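Local coordinates for kynurenine formamidase (Bacillus anthracis, PDB 4CO9), which catalyses the zinc-dependent hydrolysis of N-formyl-L-kynurenine to L-kynurenine and formate in the kynurenine pathway of tryptophan degradation, at residues C[82-87]-C[108-113]; C[9-14]-C[179-184]; C[101-106]-C[138-143]. One frame throughout, in Å; residues are numbered along the deposited sequence. Where two conformers were deposited one is given.

Contact 1: residues C[82-87]-C[108-113]; sequences TRIIDV and RLLLRT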
ATOM      1  N   THR C  82      14.086   8.285  -7.785  1.00 13.19           N
ATOM      2  CA  THR C  82      13.144   9.299  -8.227  1.00 13.12           C
ATOM      3  C   THR C  82      13.786  10.654  -8.074  1.00 13.40           C
ATOM      4  O   THR C  82      14.617  10.864  -7.193  1.00 12.81           O
ATOM      5  CB  THR C  82      11.778   9.363  -7.463  0.50 13.13           C
ATOM      6  OG1 THR C  82      10.838  10.168  -8.193  0.50 12.88           O
ATOM      7  CG2 THR C  82      11.908  10.007  -6.104  0.50 13.12           C
ATOM      8  N   ARG C  83      13.420  11.562  -8.969  1.00 13.91           N
ATOM      9  CA  ARG C  83      13.836  12.938  -8.874  1.00 14.40           C
ATOM     10  C   ARG C  83      12.619  13.793  -8.574  1.00 13.48           C
ATOM     11  O   ARG C  83      11.553  13.566  -9.135  1.00 13.06           O
ATOM     12  CB  ARG C  83      14.480  13.394 -10.186  1.00 15.56           C
ATOM     13  CG  ARG C  83      14.766  14.874 -10.141  1.00 16.43           C
ATOM     14  CD  ARG C  83      16.161  15.285  -9.704  1.00 17.78           C
ATOM     15  NE  ARG C  83      17.246  14.461 -10.235  1.00 18.80           N
ATOM     16  CZ  ARG C  83      17.876  14.696 -11.380  1.00 19.88           C
ATOM     17  NH1 ARG C  83      17.534  15.728 -12.143  1.00 19.69           N
ATOM     18  NH2 ARG C  83      18.869  13.899 -11.759  1.00 20.62           N
ATOM     19  N   ILE C  84      12.786  14.780  -7.700  1.00 12.96           N
ATOM     20  CA  ILE C  84      11.732  15.725  -7.376  1.00 13.28           C
ATOM     21  C   ILE C  84      12.127  17.138  -7.810  1.00 13.33           C
ATOM     22  O   ILE C  84      13.234  17.595  -7.506  1.00 13.51           O
ATOM     23  CB  ILE C  84      11.445  15.719  -5.869  1.00 13.65           C
ATOM     24  CG1 ILE C  84      11.121  14.282  -5.423  1.00 13.91           C
ATOM     25  CG2 ILE C  84      10.327  16.688  -5.527  1.00 13.78           C
ATOM     26  CD1 ILE C  84      10.706  14.156  -3.979  1.00 14.21           C
ATOM     27  N   ILE C  85      11.224  17.808  -8.523  1.00 13.37           N
ATOM     28  CA  ILE C  85      11.468  19.148  -9.045  1.00 14.02           C
ATOM     29  C   ILE C  85      10.309  20.057  -8.747  1.00 14.99           C
ATOM     30  O   ILE C  85       9.176  19.606  -8.536  1.00 14.36           O
ATOM     31  CB  ILE C  85      11.743  19.172 -10.572  1.00 14.21           C
ATOM     32  CG1 ILE C  85      10.548  18.668 -11.363  1.00 14.23           C
ATOM     33  CG2 ILE C  85      13.001  18.370 -10.897  1.00 14.13           C
ATOM     34  CD1 ILE C  85      10.697  18.798 -12.868  1.00 14.78           C
ATOM     35  N   ASP C  86      10.605  21.345  -8.739  1.00 16.01           N
ATOM     36  CA  ASP C  86       9.619  22.372  -8.478  1.00 17.33           C
ATOM     37  C   ASP C  86       9.086  22.953  -9.783  1.00 17.89           C
ATOM     38  O   ASP C  86       9.841  23.493 -10.592  1.00 16.69           O
ATOM     39  CB  ASP C  86      10.159  23.473  -7.578  0.50 17.31           C
ATOM     40  CG  ASP C  86       9.059  24.342  -7.022  0.50 17.18           C
ATOM     41  OD1 ASP C  86       8.570  25.224  -7.753  0.50 16.46           O
ATOM     42  OD2 ASP C  86       8.654  24.112  -5.858  0.50 17.84           O
ATOM     43  N   VAL C  87       7.770  22.867  -9.959  1.00 18.28           N
ATOM     44  CA  VAL C  87       7.083  23.470 -11.100  1.00 17.90           C
ATOM     45  C   VAL C  87       5.906  24.315 -10.603  1.00 17.62           C
ATOM     46  O   VAL C  87       4.844  24.343 -11.211  1.00 18.00           O
ATOM     47  CB  VAL C  87       6.625  22.417 -12.113  1.00 18.22           C
ATOM     48  CG1 VAL C  87       7.829  21.835 -12.842  1.00 18.62           C
ATOM     49  CG2 VAL C  87       5.836  21.302 -11.438  1.00 18.38           C
ATOM     50  N   ARG C 108      11.941   8.103 -12.569  1.00 15.54           N
ATOM     51  CA  ARG C 108      10.683   8.485 -11.917  1.00 14.34           C
ATOM     52  C   ARG C 108      10.781   9.955 -11.573  1.00 13.84           C
ATOM     53  O   ARG C 108      11.811  10.390 -11.088  1.00 13.79           O
ATOM     54  CB  ARG C 108      10.471   7.676 -10.635  1.00 13.70           C
ATOM     55  CG  ARG C 108      10.412   6.178 -10.852  1.00 13.48           C
ATOM     56  CD  ARG C 108      10.474   5.337  -9.593  1.00 13.08           C
ATOM     57  NE  ARG C 108      10.623   3.950 -10.023  1.00 12.90           N
ATOM     58  CZ  ARG C 108      11.761   3.407 -10.444  1.00 12.59           C
ATOM     59  NH1 ARG C 108      12.907   4.093 -10.430  1.00 12.53           N
ATOM     60  NH2 ARG C 108      11.758   2.147 -10.865  1.00 12.77           N
ATOM     61  N   LEU C 109       9.716  10.712 -11.821  1.00 13.05           N
ATOM     62  CA  LEU C 109       9.750  12.148 -11.627  1.00 12.57           C
ATOM     63  C   LEU C 109       8.525  12.624 -10.875  1.00 12.44           C
ATOM     64  O   LEU C 109       7.403  12.326 -11.278  1.00 11.70           O
ATOM     65  CB  LEU C 109       9.831  12.841 -12.992  1.00 13.14           C
ATOM     66  CG  LEU C 109       9.910  14.359 -13.006  1.00 13.30           C
ATOM     67  CD1 LEU C 109      11.234  14.812 -12.406  1.00 14.13           C
ATOM     68  CD2 LEU C 109       9.786  14.882 -14.429  1.00 13.51           C
ATOM     69  N   LEU C 110       8.747  13.315  -9.756  1.00 12.54           N
ATOM     70  CA  LEU C 110       7.661  13.932  -8.986  1.00 12.62           C
ATOM     71  C   LEU C 110       7.687  15.430  -9.181  1.00 13.35           C
ATOM     72  O   LEU C 110       8.743  16.063  -9.060  1.00 14.78           O
ATOM     73  CB  LEU C 110       7.764  13.600  -7.497  1.00 12.14           C
ATOM     74  CG  LEU C 110       7.925  12.131  -7.126  1.00 12.05           C
ATOM     75  CD1 LEU C 110       7.966  11.929  -5.624  1.00 12.08           C
ATOM     76  CD2 LEU C 110       6.826  11.274  -7.741  1.00 12.26           C
ATOM     77  N   LEU C 111       6.517  15.992  -9.465  1.00 13.89           N
ATOM     78  CA  LEU C 111       6.349  17.408  -9.738  1.00 14.11           C
ATOM     79  C   LEU C 111       5.656  18.103  -8.573  1.00 14.42           C
ATOM     80  O   LEU C 111       4.508  17.787  -8.253  1.00 14.03           O
ATOM     81  CB  LEU C 111       5.523  17.598 -11.011  1.00 14.36           C
ATOM     82  CG  LEU C 111       5.960  16.861 -12.269  1.00 14.80           C
ATOM     83  CD1 LEU C 111       5.051  17.214 -13.441  1.00 15.06           C
ATOM     84  CD2 LEU C 111       7.395  17.203 -12.617  1.00 15.13           C
ATOM     85  N   ARG C 112       6.363  19.035  -7.932  1.00 14.29           N
ATOM     86  CA  ARG C 112       5.778  19.889  -6.914  1.00 15.31           C
ATOM     87  C   ARG C 112       5.183  21.136  -7.567  1.00 15.27           C
ATOM     88  O   ARG C 112       5.918  22.022  -8.002  1.00 15.67           O
ATOM     89  CB  ARG C 112       6.819  20.317  -5.860  1.00 16.27           C
ATOM     90  CG  ARG C 112       6.186  20.948  -4.627  1.00 16.69           C
ATOM     91  CD  ARG C 112       7.155  21.675  -3.687  1.00 17.63           C
ATOM     92  NE  ARG C 112       8.230  20.816  -3.190  1.00 17.65           N
ATOM     93  CZ  ARG C 112       9.404  20.675  -3.793  1.00 17.85           C
ATOM     94  NH1 ARG C 112       9.694  21.369  -4.900  1.00 17.91           N
ATOM     95  NH2 ARG C 112      10.301  19.850  -3.286  1.00 17.50           N
ATOM     96  N   THR C 113       3.860  21.177  -7.677  1.00 15.30           N
ATOM     97  CA  THR C 113       3.170  22.376  -8.155  1.00 15.82           C
ATOM     98  C   THR C 113       2.905  23.333  -7.004  1.00 16.50           C
ATOM     99  O   THR C 113       2.788  24.528  -7.222  1.00 17.46           O
ATOM    100  CB  THR C 113       1.816  22.060  -8.834  1.00 15.42           C
ATOM    101  OG1 THR C 113       0.862  21.661  -7.845  1.00 15.05           O
ATOM    102  CG2 THR C 113       1.958  20.985  -9.900  1.00 15.24           C
TER

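Contact 2: residues C[9-14]-C[179-184]; sequences IDISQP and LDHVAD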
ATOM      1  N   ILE C   9      10.536   9.079   4.435  1.00 11.08           N
ATOM      2  CA  ILE C   9       9.676  10.228   4.673  1.00 10.58           C
ATOM      3  C   ILE C   9       8.311   9.981   4.038  1.00  9.94           C
ATOM      4  O   ILE C   9       8.224   9.666   2.862  1.00  9.34           O
ATOM      5  CB  ILE C   9      10.268  11.500   4.044  1.00 11.05           C
ATOM      6  CG1 ILE C   9      11.657  11.778   4.639  1.00 11.49           C
ATOM      7  CG2 ILE C   9       9.368  12.714   4.265  1.00 11.13           C
ATOM      8  CD1 ILE C   9      12.476  12.724   3.772  1.00 12.04           C
ATOM      9  N   ASP C  10       7.252  10.170   4.820  1.00  9.48           N
ATOM     10  CA  ASP C  10       5.878  10.014   4.340  1.00  9.26           C
ATOM     11  C   ASP C  10       5.511  11.159   3.398  1.00  9.35           C
ATOM     12  O   ASP C  10       5.637  12.334   3.766  1.00  9.75           O
ATOM     13  CB  ASP C  10       4.937   9.995   5.550  1.00  9.09           C
ATOM     14  CG  ASP C  10       3.530   9.522   5.228  1.00  8.99           C
ATOM     15  OD1 ASP C  10       3.243   9.153   4.065  1.00  8.70           O
ATOM     16  OD2 ASP C  10       2.696   9.508   6.165  1.00  8.67           O
ATOM     17  N   ILE C  11       5.076  10.829   2.183  1.00  8.88           N
ATOM     18  CA  ILE C  11       4.541  11.839   1.266  1.00  8.85           C
ATOM     19  C   ILE C  11       3.105  11.507   0.842  1.00  8.61           C
ATOM     20  O   ILE C  11       2.676  11.854  -0.264  1.00  8.71           O
ATOM     21  CB  ILE C  11       5.460  12.068   0.042  1.00  8.85           C
ATOM     22  CG1 ILE C  11       5.695  10.779  -0.750  1.00  8.76           C
ATOM     23  CG2 ILE C  11       6.781  12.650   0.512  1.00  9.20           C
ATOM     24  CD1 ILE C  11       6.178  11.022  -2.164  1.00  8.80           C
ATOM     25  N   SER C  12       2.380  10.839   1.736  1.00  8.18           N
ATOM     26  CA  SER C  12       0.997  10.456   1.500  1.00  8.18           C
ATOM     27  C   SER C  12       0.028  11.352   2.275  1.00  8.10           C
ATOM     28  O   SER C  12       0.358  11.862   3.341  1.00  7.86           O
ATOM     29  CB  SER C  12       0.766   9.013   1.929  1.00  8.06           C
ATOM     30  OG  SER C  12       1.679   8.129   1.302  1.00  7.98           O
ATOM     31  N   GLN C  13      -1.166  11.539   1.719  1.00  8.23           N
ATOM     32  CA  GLN C  13      -2.236  12.259   2.404  1.00  8.45           C
ATOM     33  C   GLN C  13      -2.907  11.370   3.459  1.00  8.46           C
ATOM     34  O   GLN C  13      -3.247  10.234   3.173  1.00  8.18           O
ATOM     35  CB  GLN C  13      -3.279  12.738   1.396  1.00  8.94           C
ATOM     36  CG  GLN C  13      -2.780  13.792   0.426  1.00  9.40           C
ATOM     37  CD  GLN C  13      -3.846  14.323  -0.500  1.00 10.07           C
ATOM     38  OE1 GLN C  13      -4.898  13.720  -0.674  1.00 10.18           O
ATOM     39  NE2 GLN C  13      -3.580  15.475  -1.105  1.00 10.25           N
ATOM     40  N   PRO C  14      -3.132  11.901   4.672  1.00  8.59           N
ATOM     41  CA  PRO C  14      -3.829  11.095   5.662  1.00  8.68           C
ATOM     42  C   PRO C  14      -5.234  10.748   5.196  1.00  8.65           C
ATOM     43  O   PRO C  14      -5.950  11.621   4.688  1.00  8.26           O
ATOM     44  CB  PRO C  14      -3.879  11.999   6.899  1.00  8.88           C
ATOM     45  CG  PRO C  14      -2.734  12.927   6.737  1.00  9.18           C
ATOM     46  CD  PRO C  14      -2.623  13.166   5.246  1.00  8.95           C
ATOM     47  N   LEU C 179       4.306  17.114  -1.068  1.00 12.61           N
ATOM     48  CA  LEU C 179       5.704  17.439  -1.292  1.00 13.78           C
ATOM     49  C   LEU C 179       6.177  18.765  -0.686  1.00 15.16           C
ATOM     50  O   LEU C 179       7.332  19.121  -0.851  1.00 15.69           O
ATOM     51  CB  LEU C 179       5.988  17.453  -2.805  1.00 13.83           C
ATOM     52  CG  LEU C 179       5.740  16.171  -3.593  1.00 13.69           C
ATOM     53  CD1 LEU C 179       6.019  16.419  -5.068  1.00 13.74           C
ATOM     54  CD2 LEU C 179       6.577  15.011  -3.072  1.00 13.71           C
ATOM     55  N   ASP C 180       5.322  19.493   0.019  1.00 16.73           N
ATOM     56  CA  ASP C 180       5.752  20.806   0.528  1.00 18.94           C
ATOM     57  C   ASP C 180       6.795  20.710   1.658  1.00 19.25           C
ATOM     58  O   ASP C 180       7.559  21.640   1.856  1.00 19.05           O
ATOM     59  CB  ASP C 180       4.560  21.692   0.891  1.00 21.43           C
ATOM     60  CG  ASP C 180       4.042  22.501  -0.308  1.00 22.92           C
ATOM     61  OD1 ASP C 180       4.286  22.116  -1.486  1.00 24.02           O
ATOM     62  OD2 ASP C 180       3.394  23.539  -0.067  1.00 26.39           O
ATOM     63  N   HIS C 181       6.884  19.550   2.308  1.00 18.14           N
ATOM     64  CA  HIS C 181       7.835  19.331   3.385  1.00 17.63           C
ATOM     65  C   HIS C 181       9.132  18.650   2.927  1.00 17.18           C
ATOM     66  O   HIS C 181       9.955  18.306   3.749  1.00 17.08           O
ATOM     67  CB  HIS C 181       7.196  18.530   4.521  1.00 17.39           C
ATOM     68  CG  HIS C 181       6.768  17.146   4.130  1.00 17.58           C
ATOM     69  ND1 HIS C 181       5.669  16.905   3.333  1.00 17.58           N
ATOM     70  CD2 HIS C 181       7.289  15.932   4.430  1.00 16.96           C
ATOM     71  CE1 HIS C 181       5.543  15.606   3.140  1.00 17.15           C
ATOM     72  NE2 HIS C 181       6.507  14.990   3.802  1.00 16.79           N
ATOM     73  N   VAL C 182       9.317  18.461   1.625  1.00 17.25           N
ATOM     74  CA  VAL C 182      10.524  17.824   1.122  1.00 16.99           C
ATOM     75  C   VAL C 182      11.230  18.697   0.092  1.00 16.34           C
ATOM     76  O   VAL C 182      10.609  19.405  -0.704  1.00 16.38           O
ATOM     77  CB  VAL C 182      10.248  16.412   0.537  1.00 17.61           C
ATOM     78  CG1 VAL C 182       9.471  15.570   1.533  1.00 18.44           C
ATOM     79  CG2 VAL C 182       9.515  16.491  -0.785  1.00 17.55           C
ATOM     80  N   ALA C 183      12.549  18.615   0.106  1.00 16.85           N
ATOM     81  CA  ALA C 183      13.373  19.412  -0.782  1.00 16.98           C
ATOM     82  C   ALA C 183      13.469  18.756  -2.143  1.00 17.41           C
ATOM     83  O   ALA C 183      13.295  17.529  -2.281  1.00 16.10           O
ATOM     84  CB  ALA C 183      14.762  19.577  -0.176  1.00 17.56           C
ATOM     85  N   ASP C 184      13.784  19.565  -3.153  1.00 18.00           N
ATOM     86  CA  ASP C 184      14.086  19.048  -4.477  1.00 18.73           C
ATOM     87  C   ASP C 184      15.279  18.123  -4.411  1.00 18.11           C
ATOM     88  O   ASP C 184      16.137  18.264  -3.540  1.00 18.98           O
ATOM     89  CB  ASP C 184      14.421  20.181  -5.449  1.00 19.68           C
ATOM     90  CG  ASP C 184      13.242  21.066  -5.758  1.00 20.92           C
ATOM     91  OD1 ASP C 184      12.082  20.659  -5.556  1.00 23.16           O
ATOM     92  OD2 ASP C 184      13.476  22.176  -6.275  1.00 23.20           O
TER

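Contact 3: residues C[101-106]-C[138-143]; sequences FHLEGV and SEKGIR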
ATOM      1  N   PHE C 101      15.244  21.503 -16.926  1.00 20.34           N
ATOM      2  CA  PHE C 101      15.748  20.574 -15.921  1.00 19.18           C
ATOM      3  C   PHE C 101      16.681  19.552 -16.549  1.00 18.83           C
ATOM      4  O   PHE C 101      16.525  19.157 -17.694  1.00 18.80           O
ATOM      5  CB  PHE C 101      14.581  19.899 -15.202  1.00 18.71           C
ATOM      6  CG  PHE C 101      13.715  20.862 -14.448  1.00 18.58           C
ATOM      7  CD1 PHE C 101      14.049  21.254 -13.170  1.00 18.20           C
ATOM      8  CD2 PHE C 101      12.573  21.398 -15.035  1.00 18.96           C
ATOM      9  CE1 PHE C 101      13.259  22.148 -12.474  1.00 18.15           C
ATOM     10  CE2 PHE C 101      11.773  22.290 -14.345  1.00 18.42           C
ATOM     11  CZ  PHE C 101      12.122  22.663 -13.058  1.00 18.63           C
ATOM     12  N   HIS C 102      17.693  19.164 -15.803  1.00 18.95           N
ATOM     13  CA  HIS C 102      18.618  18.154 -16.238  1.00 19.96           C
ATOM     14  C   HIS C 102      18.092  16.799 -15.760  1.00 19.64           C
ATOM     15  O   HIS C 102      18.262  16.448 -14.611  1.00 20.48           O
ATOM     16  CB  HIS C 102      20.021  18.453 -15.698  1.00 20.07           C
ATOM     17  CG  HIS C 102      21.061  17.541 -16.255  1.00 21.17           C
ATOM     18  ND1 HIS C 102      21.320  16.301 -15.715  1.00 21.46           N
ATOM     19  CD2 HIS C 102      21.866  17.654 -17.340  1.00 22.19           C
ATOM     20  CE1 HIS C 102      22.255  15.697 -16.429  1.00 22.51           C
ATOM     21  NE2 HIS C 102      22.604  16.498 -17.421  1.00 22.32           N
ATOM     22  N   LEU C 103      17.490  16.033 -16.660  1.00 20.33           N
ATOM     23  CA  LEU C 103      16.726  14.820 -16.283  1.00 20.39           C
ATOM     24  C   LEU C 103      17.315  13.558 -16.869  1.00 20.42           C
ATOM     25  O   LEU C 103      16.638  12.530 -16.915  1.00 19.25           O
ATOM     26  CB  LEU C 103      15.291  14.961 -16.785  1.00 20.42           C
ATOM     27  CG  LEU C 103      14.455  16.084 -16.184  1.00 20.28           C
ATOM     28  CD1 LEU C 103      13.154  16.251 -16.955  1.00 20.27           C
ATOM     29  CD2 LEU C 103      14.169  15.797 -14.721  1.00 20.25           C
ATOM     30  N   GLU C 104      18.567  13.618 -17.326  1.00 20.61           N
ATOM     31  CA  GLU C 104      19.192  12.433 -17.899  1.00 21.15           C
ATOM     32  C   GLU C 104      19.328  11.346 -16.832  1.00 20.09           C
ATOM     33  O   GLU C 104      19.705  11.616 -15.705  1.00 19.64           O
ATOM     34  CB  GLU C 104      20.544  12.778 -18.565  1.00 21.97           C
ATOM     35  CG  GLU C 104      20.410  13.781 -19.712  1.00 23.20           C
ATOM     36  CD  GLU C 104      19.404  13.338 -20.759  1.00 23.87           C
ATOM     37  OE1 GLU C 104      19.658  12.302 -21.402  1.00 26.78           O
ATOM     38  OE2 GLU C 104      18.357  14.018 -20.939  1.00 25.94           O
ATOM     39  N   GLY C 105      18.966  10.122 -17.204  1.00 19.97           N
ATOM     40  CA  GLY C 105      19.072   8.965 -16.318  1.00 20.91           C
ATOM     41  C   GLY C 105      17.957   8.847 -15.285  1.00 20.27           C
ATOM     42  O   GLY C 105      17.938   7.887 -14.518  1.00 21.31           O
ATOM     43  N   VAL C 106      17.035   9.804 -15.271  1.00 19.36           N
ATOM     44  CA  VAL C 106      15.907   9.774 -14.349  1.00 19.41           C
ATOM     45  C   VAL C 106      14.871   8.738 -14.807  1.00 19.90           C
ATOM     46  O   VAL C 106      14.506   8.666 -15.991  1.00 19.80           O
ATOM     47  CB  VAL C 106      15.260  11.174 -14.220  1.00 19.17           C
ATOM     48  CG1 VAL C 106      13.997  11.119 -13.376  1.00 19.01           C
ATOM     49  CG2 VAL C 106      16.263  12.145 -13.614  1.00 19.29           C
ATOM     50  N   SER C 138       9.261  10.084 -21.960  1.00 23.15           N
ATOM     51  CA  SER C 138       9.485   8.714 -22.387  1.00 24.50           C
ATOM     52  C   SER C 138      10.822   8.540 -23.083  1.00 24.63           C
ATOM     53  O   SER C 138      11.537   7.561 -22.849  1.00 23.21           O
ATOM     54  CB  SER C 138       8.359   8.280 -23.325  1.00 24.20           C
ATOM     55  OG  SER C 138       8.559   6.967 -23.818  1.00 26.13           O
ATOM     56  N   GLU C 139      11.167   9.505 -23.922  1.00 25.38           N
ATOM     57  CA  GLU C 139      12.466   9.507 -24.589  1.00 25.71           C
ATOM     58  C   GLU C 139      13.620   9.479 -23.569  1.00 26.06           C
ATOM     59  O   GLU C 139      14.662   8.883 -23.820  1.00 24.93           O
ATOM     60  CB  GLU C 139      12.628  10.782 -25.423  0.50 26.31           C
ATOM     61  CG  GLU C 139      13.700  10.726 -26.519  0.50 26.65           C
ATOM     62  CD  GLU C 139      15.074  11.076 -25.976  0.50 27.09           C
ATOM     63  OE1 GLU C 139      15.149  11.934 -25.070  0.50 27.16           O
ATOM     64  OE2 GLU C 139      16.075  10.499 -26.451  0.50 27.15           O
ATOM     65  N   LYS C 140      13.437  10.139 -22.429  1.00 26.27           N
ATOM     66  CA  LYS C 140      14.461  10.149 -21.374  1.00 26.53           C
ATOM     67  C   LYS C 140      14.522   8.871 -20.567  1.00 24.68           C
ATOM     68  O   LYS C 140      15.468   8.681 -19.812  1.00 26.08           O
ATOM     69  CB  LYS C 140      14.248  11.326 -20.425  1.00 28.47           C
ATOM     70  CG  LYS C 140      14.292  12.650 -21.141  1.00 29.77           C
ATOM     71  CD  LYS C 140      14.818  13.754 -20.260  1.00 31.17           C
ATOM     72  CE  LYS C 140      14.866  15.052 -21.039  1.00 31.94           C
ATOM     73  NZ  LYS C 140      15.828  14.990 -22.172  1.00 32.84           N
ATOM     74  N   GLY C 141      13.517   8.008 -20.707  1.00 22.68           N
ATOM     75  CA  GLY C 141      13.456   6.760 -19.942  1.00 21.90           C
ATOM     76  C   GLY C 141      12.589   6.854 -18.686  1.00 20.32           C
ATOM     77  O   GLY C 141      12.619   5.974 -17.839  1.00 20.68           O
ATOM     78  N   ILE C 142      11.815   7.920 -18.551  1.00 19.18           N
ATOM     79  CA  ILE C 142      10.983   8.104 -17.370  1.00 18.57           C
ATOM     80  C   ILE C 142       9.759   7.198 -17.462  1.00 17.51           C
ATOM     81  O   ILE C 142       9.056   7.211 -18.460  1.00 17.13           O
ATOM     82  CB  ILE C 142      10.610   9.587 -17.189  1.00 18.67           C
ATOM     83  CG1 ILE C 142      11.866  10.346 -16.744  1.00 19.47           C
ATOM     84  CG2 ILE C 142       9.483   9.757 -16.178  1.00 18.79           C
ATOM     85  CD1 ILE C 142      11.783  11.837 -16.851  1.00 19.54           C
ATOM     86  N   ARG C 143       9.529   6.419 -16.403  1.00 16.62           N
ATOM     87  CA  ARG C 143       8.469   5.417 -16.361  1.00 16.27           C
ATOM     88  C   ARG C 143       7.312   5.781 -15.435  1.00 14.57           C
ATOM     89  O   ARG C 143       6.269   5.134 -15.470  1.00 14.80           O
ATOM     90  CB  ARG C 143       9.036   4.078 -15.912  0.50 16.99           C
ATOM     91  CG  ARG C 143      10.199   3.556 -16.734  0.50 17.68           C
ATOM     92  CD  ARG C 143      10.798   2.342 -16.048  0.50 18.31           C
ATOM     93  NE  ARG C 143      10.016   1.135 -16.329  0.50 18.56           N
ATOM     94  CZ  ARG C 143      10.062   0.013 -15.617  0.50 19.31           C
ATOM     95  NH1 ARG C 143      10.846  -0.071 -14.556  0.50 19.43           N
ATOM     96  NH2 ARG C 143       9.312  -1.028 -15.965  0.50 19.45           N
TER
HETATM   97  O   HOH W   1      17.649  12.106 -23.044  1.00 52.49           O
HETATM   98  O   HOH W   2      17.896   9.597 -19.687  1.00 24.08           O
HETATM   99  O   HOH W   3      16.233   7.224 -17.510  1.00 24.06           O

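Contact 1: residues C[82-87]-C[108-113]
Arg112 and Asp86 both carry CG anti to the backbone N (chi1 -167° and -165°), and a bend at chi3 of the arginine turns its guanidinium back over strand 82-86. In the conformer given for Asp86, Arg112 NH1 reaches Asp86 OD2 at 3.1 Å in a salt bridge using the anti lone pair of that oxygen. OD2 lies somewhat out of the guanidinium plane, and the bond is bent, 144° at the hydrogen. Carboxylate and guanidinium are nearly coplanar, and Asp86 CB lies at the guanidinium edge. The same arginine passes Ile84 at about a right angle, its NH2 3.9 Å from Ile84 CG2. On the same face the methyls Ile84 CD1 and Leu110 CD1 meet at 3.9 Å.

On the other face Ile85 places CG1 between its backbone N and carbonyl carbon, which leans CD1 across to the neighbouring strand. There it touches Leu111 CD2 at 3.7 Å and Leu109 CD1 at 4.0 Å; Ile85 and Leu111 run side by side, pointing the same way. Val87 continues the row, CG2 against Leu111 CB.

Between the two faces runs a parallel pairing: Arg83 and Ile85 each bond through N and O to the residues flanking their partners Leu109 and Leu111, and Val87 N closes it on Arg112 O. Ile85 N meets Leu110 O almost head-on, and Arg112 N gives Ile85 O a 2.9 Å bond.

The Arg112 guanidinium is gripped further by a salt bridge to Asp184 and the backbone oxygens of Val182 and Leu179, so its rotation is well fixed. Arg83 turns away to Asp186, and Asp86 OD1 to Ser88. Strands 81-86 and 108-112 are central in the mixed sheet, flanked by strand 185-190, antiparallel beside the first, and strand 144-147, parallel beside the second.

Contact 2: residues C[9-14]-C[179-184]
His181 NE2 donates to Asp10 O at 2.8 Å, the one hydrogen bond that crosses between 9-14 and 179-184. The carbonyl oxygen lies close to the imidazole plane, 13° out of it, but the bond is bent, 140° at the hydrogen. Ile9 CG2 sits at the same ring edge, 3.7 Å from His181 NE2, and the two side chains slide past each other in opposite directions. Ile11 CG2 comes within 4.0 Å of His181 NE2 obliquely, its side chain crossing the histidine at about a right angle. Val182 CG1 covers one face of the His181 ring, 3.6 Å above the plane and offset toward the rim. The same methyl also touches Ile9 CG2 and Ile11 CG2. Farther along, Ile11 CD1 meets Leu179 CD2 at 4.1 Å.

The histidine owes its place to a type I beta turn from Leu179 to Val182, closed by Val182 N to Leu179 O; chi1 of 63° sets CG between the backbone N and the carbonyl carbon, and from there the ring reaches toward 9-14. On the other side, Asp10 OD1 accepts from Ser12 N at 3.0 Å, an Asx turn that bends the chain as it leaves strand 9-10, while OD2 forms a salt bridge with Arg205. Ile208 of strand 207-210 touches Ile9, Ile11 and Val182, and Leu110 of strand 108-112 touches Ile11 and Leu179. Ala195 of the second subunit packs on Ser12.

The bond to a backbone carbonyl requires a proton on NE2, which either the neutral NE2-H tautomer or the cation could supply; the Asp10 carboxylate, paired with Arg205 and with Asp10 OD1 6.7 Å from His181 NE2, may have little influence on that choice.

Contact 3: residues C[101-106]-C[138-143]
Lys140 meets the 103-106 turn with the outer half of its chain. Its CB points toward the turn, with CG anti to the carbonyl carbon (chi1 -59°), and the chain bends at chi2 to carry Lys140 CD to Leu103 CB at 3.7 Å. The same Lys140 CD is 3.6 Å from Glu104 OE2, and CE keeps a like distance from that oxygen. A last bend at chi4 brings Lys140 NZ to Glu104 OE2 at 3.0 Å, a salt bridge met nearly along the C-O axis of the carboxylate. Glu104 starts away from the helix, but a bend at chi2 swings its end back across the lysine at about a right angle. Its other oxygen, OE1, receives a hydrogen bond from a water that, in the conformer given for Glu139, also donates to Glu139 OE1.

Two turns face each other here: a type II beta turn from Leu103 to Val106, with Gly105 at positive phi, and the Schellman motif that ends helix 133-140, where Gly141 leaves helical geometry. Lys140 O, at that helix end, takes hydrogen bonds from two waters. One accepts from Gly105 N, and the other donates to Val106 O at 2.7 Å. Farther along, Val106 and Ile142 lie side by side, pointing the same way, CG1 to CG1 4.1 Å, and Ile142 CG1 also approaches Val106 O at 3.2 Å.

In the fold
Contacts 1 and 2 have centres 11 Å apart and reach the same mixed sheet; the centre of contact 3 lies 12 Å from that of contact 1 and 22 Å from that of contact 2. Along the chain, 9-14 and 179-184 close a loop that contains the other two contacts, whose segments alternate: 82-87, 101-106, 108-113, 138-143. Contact 1 is the hub. Arg112 ties it to contact 2 through Asp184, while Arg83 NH1 probably bonds His102 O and Phe101 packs on Ile85 toward contact 3. The central strands thus link contact 2, whose segment 9-14 touches the second subunit, with the connections into strands 108-112 and 144-147; the Leu111 side chain is about 13 Å from a zinc ion.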